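Local atomic coordinates of serine protease inhibitor (Schistosoma haematobium, PDB entry 3STO), a protein that probably inhibits serine-type endopeptidases, as a parasite member of the serpin family. Residues L40-L50 against E339-K347. Residues are numbered along the deposited sequence; the frame is centred on the assembly and turned at random.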
loop_
_atom_site.group_PDB
_atom_site.type_symbol
_atom_site.label_atom_id
_atom_site.label_comp_id
_atom_site.label_asym_id
_atom_site.label_seq_id
_atom_site.Cartn_x
_atom_site.Cartn_y
_atom_site.Cartn_z
ATOM N N LEU A 40 1.176 -2.320 7.850
ATOM C CA LEU A 40 1.707 -2.066 6.514
ATOM C C LEU A 40 0.537 -2.038 5.519
ATOM O O LEU A 40 -0.268 -2.955 5.487
ATOM C CB LEU A 40 2.710 -3.171 6.156
ATOM C CG LEU A 40 3.289 -3.252 4.755
ATOM C CD1 LEU A 40 3.944 -1.953 4.404
ATOM C CD2 LEU A 40 4.273 -4.398 4.625
ATOM N N THR A 41 0.423 -0.974 4.736
ATOM C CA THR A 41 -0.583 -0.924 3.693
ATOM C C THR A 41 -0.239 -0.038 2.479
ATOM O O THR A 41 0.468 0.970 2.589
ATOM C CB THR A 41 -1.951 -0.440 4.247
ATOM O OG1 THR A 41 -2.995 -0.775 3.319
ATOM C CG2 THR A 41 -1.921 1.089 4.497
ATOM N N CYS A 42 -0.822 -0.405 1.335
ATOM C CA CYS A 42 -0.769 0.397 0.108
ATOM C C CYS A 42 -2.149 0.841 -0.429
ATOM O O CYS A 42 -2.838 0.097 -1.137
ATOM C CB CYS A 42 -0.013 -0.360 -0.972
ATOM S SG CYS A 42 -0.440 0.343 -2.583
ATOM N N PRO A 43 -2.548 2.066 -0.106
ATOM C CA PRO A 43 -3.921 2.550 -0.351
ATOM C C PRO A 43 -4.350 2.616 -1.809
ATOM O O PRO A 43 -5.561 2.517 -2.075
ATOM C CB PRO A 43 -3.914 3.961 0.248
ATOM C CG PRO A 43 -2.724 3.996 1.133
ATOM C CD PRO A 43 -1.720 3.057 0.596
ATOM N N LEU A 44 -3.406 2.781 -2.736
ATOM C CA LEU A 44 -3.771 2.898 -4.160
ATOM C C LEU A 44 -4.121 1.539 -4.775
ATOM O O LEU A 44 -4.859 1.444 -5.739
ATOM C CB LEU A 44 -2.672 3.604 -4.983
ATOM C CG LEU A 44 -2.366 5.061 -4.632
ATOM C CD1 LEU A 44 -1.361 5.638 -5.615
ATOM C CD2 LEU A 44 -3.614 5.921 -4.610
ATOM N N GLY A 45 -3.560 0.485 -4.221
ATOM C CA GLY A 45 -3.906 -0.841 -4.647
ATOM C C GLY A 45 -5.332 -1.193 -4.281
ATOM O O GLY A 45 -5.964 -1.946 -5.005
ATOM N N ILE A 46 -5.830 -0.658 -3.164
ATOM C CA ILE A 46 -7.229 -0.853 -2.780
ATOM C C ILE A 46 -8.088 -0.103 -3.779
ATOM O O ILE A 46 -9.085 -0.626 -4.248
ATOM C CB ILE A 46 -7.577 -0.274 -1.376
ATOM C CG1 ILE A 46 -6.461 -0.504 -0.352
ATOM C CG2 ILE A 46 -8.904 -0.824 -0.878
ATOM C CD1 ILE A 46 -6.097 -1.955 -0.146
ATOM N N LEU A 47 -7.679 1.123 -4.113
ATOM C CA LEU A 47 -8.363 1.941 -5.127
ATOM C C LEU A 47 -8.436 1.288 -6.518
ATOM O O LEU A 47 -9.488 1.280 -7.130
ATOM C CB LEU A 47 -7.726 3.332 -5.223
ATOM C CG LEU A 47 -8.433 4.375 -6.093
ATOM C CD1 LEU A 47 -8.271 5.755 -5.516
ATOM C CD2 LEU A 47 -7.911 4.338 -7.513
ATOM N N PHE A 48 -7.323 0.748 -7.015
ATOM C CA PHE A 48 -7.316 0.068 -8.310
ATOM C C PHE A 48 -8.181 -1.198 -8.314
ATOM O O PHE A 48 -8.844 -1.488 -9.288
ATOM C CB PHE A 48 -5.889 -0.330 -8.727
ATOM C CG PHE A 48 -4.967 0.837 -8.964
ATOM C CD1 PHE A 48 -5.411 2.145 -8.807
ATOM C CD2 PHE A 48 -3.651 0.630 -9.359
ATOM C CE1 PHE A 48 -4.555 3.217 -9.031
ATOM C CE2 PHE A 48 -2.792 1.696 -9.596
ATOM C CZ PHE A 48 -3.240 2.983 -9.428
ATOM N N THR A 49 -8.148 -1.968 -7.231
ATOM C CA THR A 49 -8.889 -3.220 -7.156
ATOM C C THR A 49 -10.395 -2.974 -7.085
ATOM O O THR A 49 -11.166 -3.522 -7.867
ATOM C CB THR A 49 -8.495 -3.992 -5.931
ATOM O OG1 THR A 49 -7.110 -4.348 -6.031
ATOM C CG2 THR A 49 -9.371 -5.235 -5.799
ATOM N N LEU A 50 -10.796 -2.137 -6.136
ATOM C CA LEU A 50 -12.154 -1.599 -6.087
ATOM C C LEU A 50 -12.561 -0.929 -7.395
ATOM O O LEU A 50 -13.634 -1.182 -7.949
ATOM C CB LEU A 50 -12.233 -0.552 -4.993
ATOM C CG LEU A 50 -13.574 -0.521 -4.315
ATOM C CD1 LEU A 50 -13.926 -1.958 -3.978
ATOM C CD2 LEU A 50 -13.435 0.332 -3.090
ATOM N N GLU A 339 -14.105 -12.331 -0.087
ATOM C CA GLU A 339 -12.903 -11.786 0.556
ATOM C C GLU A 339 -12.182 -10.771 -0.338
ATOM O O GLU A 339 -12.139 -10.902 -1.563
ATOM C CB GLU A 339 -11.930 -12.898 0.940
ATOM C CG GLU A 339 -12.577 -14.111 1.570
ATOM C CD GLU A 339 -11.579 -15.233 1.859
ATOM O OE1 GLU A 339 -10.449 -14.936 2.315
ATOM O OE2 GLU A 339 -11.924 -16.417 1.627
ATOM N N PHE A 340 -11.627 -9.755 0.297
ATOM C CA PHE A 340 -10.937 -8.704 -0.391
ATOM C C PHE A 340 -9.665 -8.532 0.451
ATOM O O PHE A 340 -9.681 -8.032 1.574
ATOM C CB PHE A 340 -11.826 -7.463 -0.438
ATOM C CG PHE A 340 -11.271 -6.316 -1.253
ATOM C CD1 PHE A 340 -9.925 -6.098 -1.357
ATOM C CD2 PHE A 340 -12.118 -5.446 -1.910
ATOM C CE1 PHE A 340 -9.423 -5.029 -2.084
ATOM C CE2 PHE A 340 -11.617 -4.374 -2.643
ATOM C CZ PHE A 340 -10.257 -4.171 -2.720
ATOM N N ILE A 341 -8.564 -9.007 -0.105
ATOM C CA ILE A 341 -7.354 -9.216 0.653
ATOM C C ILE A 341 -6.213 -8.485 -0.007
ATOM O O ILE A 341 -6.017 -8.625 -1.214
ATOM C CB ILE A 341 -7.003 -10.739 0.759
ATOM C CG1 ILE A 341 -8.054 -11.482 1.587
ATOM C CG2 ILE A 341 -5.691 -10.944 1.455
ATOM C CD1 ILE A 341 -7.995 -12.985 1.403
ATOM N N GLN A 342 -5.476 -7.706 0.794
ATOM C CA GLN A 342 -4.201 -7.125 0.361
ATOM C C GLN A 342 -3.007 -7.814 1.059
ATOM O O GLN A 342 -2.976 -7.979 2.273
ATOM C CB GLN A 342 -4.161 -5.596 0.548
ATOM C CG GLN A 342 -2.846 -4.983 0.091
ATOM C CD GLN A 342 -2.825 -3.466 0.246
ATOM O OE1 GLN A 342 -2.650 -2.943 1.348
ATOM N NE2 GLN A 342 -3.004 -2.754 -0.858
ATOM N N THR A 343 -2.045 -8.253 0.273
ATOM C CA THR A 343 -0.887 -8.886 0.824
ATOM C C THR A 343 0.331 -8.042 0.432
ATOM O O THR A 343 0.527 -7.742 -0.759
ATOM C CB THR A 343 -0.775 -10.348 0.378
ATOM O OG1 THR A 343 0.453 -10.907 0.878
ATOM C CG2 THR A 343 -0.791 -10.457 -1.117
ATOM N N ASN A 344 1.105 -7.637 1.447
ATOM C CA ASN A 344 2.194 -6.660 1.300
ATOM C C ASN A 344 3.546 -7.193 1.801
ATOM O O ASN A 344 3.621 -8.041 2.696
ATOM C CB ASN A 344 1.876 -5.355 2.064
ATOM C CG ASN A 344 0.573 -4.704 1.624
ATOM O OD1 ASN A 344 0.500 -4.120 0.547
ATOM N ND2 ASN A 344 -0.464 -4.797 2.463
ATOM N N VAL A 345 4.621 -6.681 1.220
ATOM C CA VAL A 345 5.965 -6.917 1.751
ATOM C C VAL A 345 6.780 -5.632 1.734
ATOM O O VAL A 345 6.747 -4.893 0.754
ATOM C CB VAL A 345 6.719 -8.019 1.005
ATOM C CG1 VAL A 345 6.680 -7.784 -0.494
ATOM C CG2 VAL A 345 8.174 -8.114 1.531
ATOM N N LEU A 346 7.452 -5.360 2.853
ATOM C CA LEU A 346 8.399 -4.254 2.980
ATOM C C LEU A 346 9.722 -4.838 3.438
ATOM O O LEU A 346 9.882 -5.187 4.603
ATOM C CB LEU A 346 7.910 -3.215 4.005
ATOM C CG LEU A 346 8.755 -1.939 4.250
ATOM C CD1 LEU A 346 8.953 -1.099 2.980
ATOM C CD2 LEU A 346 8.136 -1.058 5.340
ATOM N N LYS A 347 10.656 -4.973 2.509
ATOM C CA LYS A 347 11.998 -5.462 2.816
ATOM C C LYS A 347 13.061 -4.350 2.678
ATOM O O LYS A 347 13.332 -3.847 1.574
ATOM C CB LYS A 347 12.318 -6.660 1.926
ATOM C CG LYS A 347 13.750 -7.063 1.913
ATOM C CD LYS A 347 13.952 -8.195 0.930
ATOM C CE LYS A 347 15.437 -8.500 0.728
ATOM N NZ LYS A 347 15.690 -9.210 -0.564
#
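Gln342 rises from strand 339-347 to the turn where strand 40-41 gives way to helix 43-50. Its CB lies near Ile46 CD1. CG stands anti to the backbone N (chi1 -180°) and the chain stays extended through CD (chi2 179°), which lifts the amide off the strand to the level of the turn. CD meets the same methyl, and the Ile46 side chain crosses Gln342 at about a right angle. At the tip, NE2 lies 3.3 Å from Ile46 CD1 and donates to Cys42 O (2.9 Å, nearly straight), with that oxygen close to the Gln342 amide plane. OE1 takes three donors: Thr41 OG1 at 3.0 Å lies in the carbonyl plane, whereas Cys42 N at 3.1 Å and Asn344 ND2, from the same strand, stand above it. Just before the helix, Cys42 SG caps Gly45 N. Tyr26 binds Thr41 OG1, Asn190 binds Gln342 NE2, and Asn302 binds both Leu40 O and Asn344 ND2, extending the polar network.

Apolar contacts flank it. Leu40 CD2 rests on Asn344 CB (3.6 Å) and reaches Leu346 CB. Toward the other end of the strand, Phe340 and Thr49 come from opposite directions, and Thr49 CG2 meets Phe340 CZ obliquely at 3.4 Å; Leu50 CD1 lies at the ring edge, in plane, 3.6 Å from CE2. Leu310 of helix 307-312 touches Phe340, Ile46 and Leu50.

This is the serpin shutter region: the start of helix B lies under strands 3 and 5 of sheet A (186-197 and 339-348), which in serpins generally part to admit the reactive-centre loop. The bonding fits one orientation of the Gln342 amide, OE1 on the Cys42 N-H and NE2 on its carbonyl, which probably holds its rotation and satisfies both buried backbone groups.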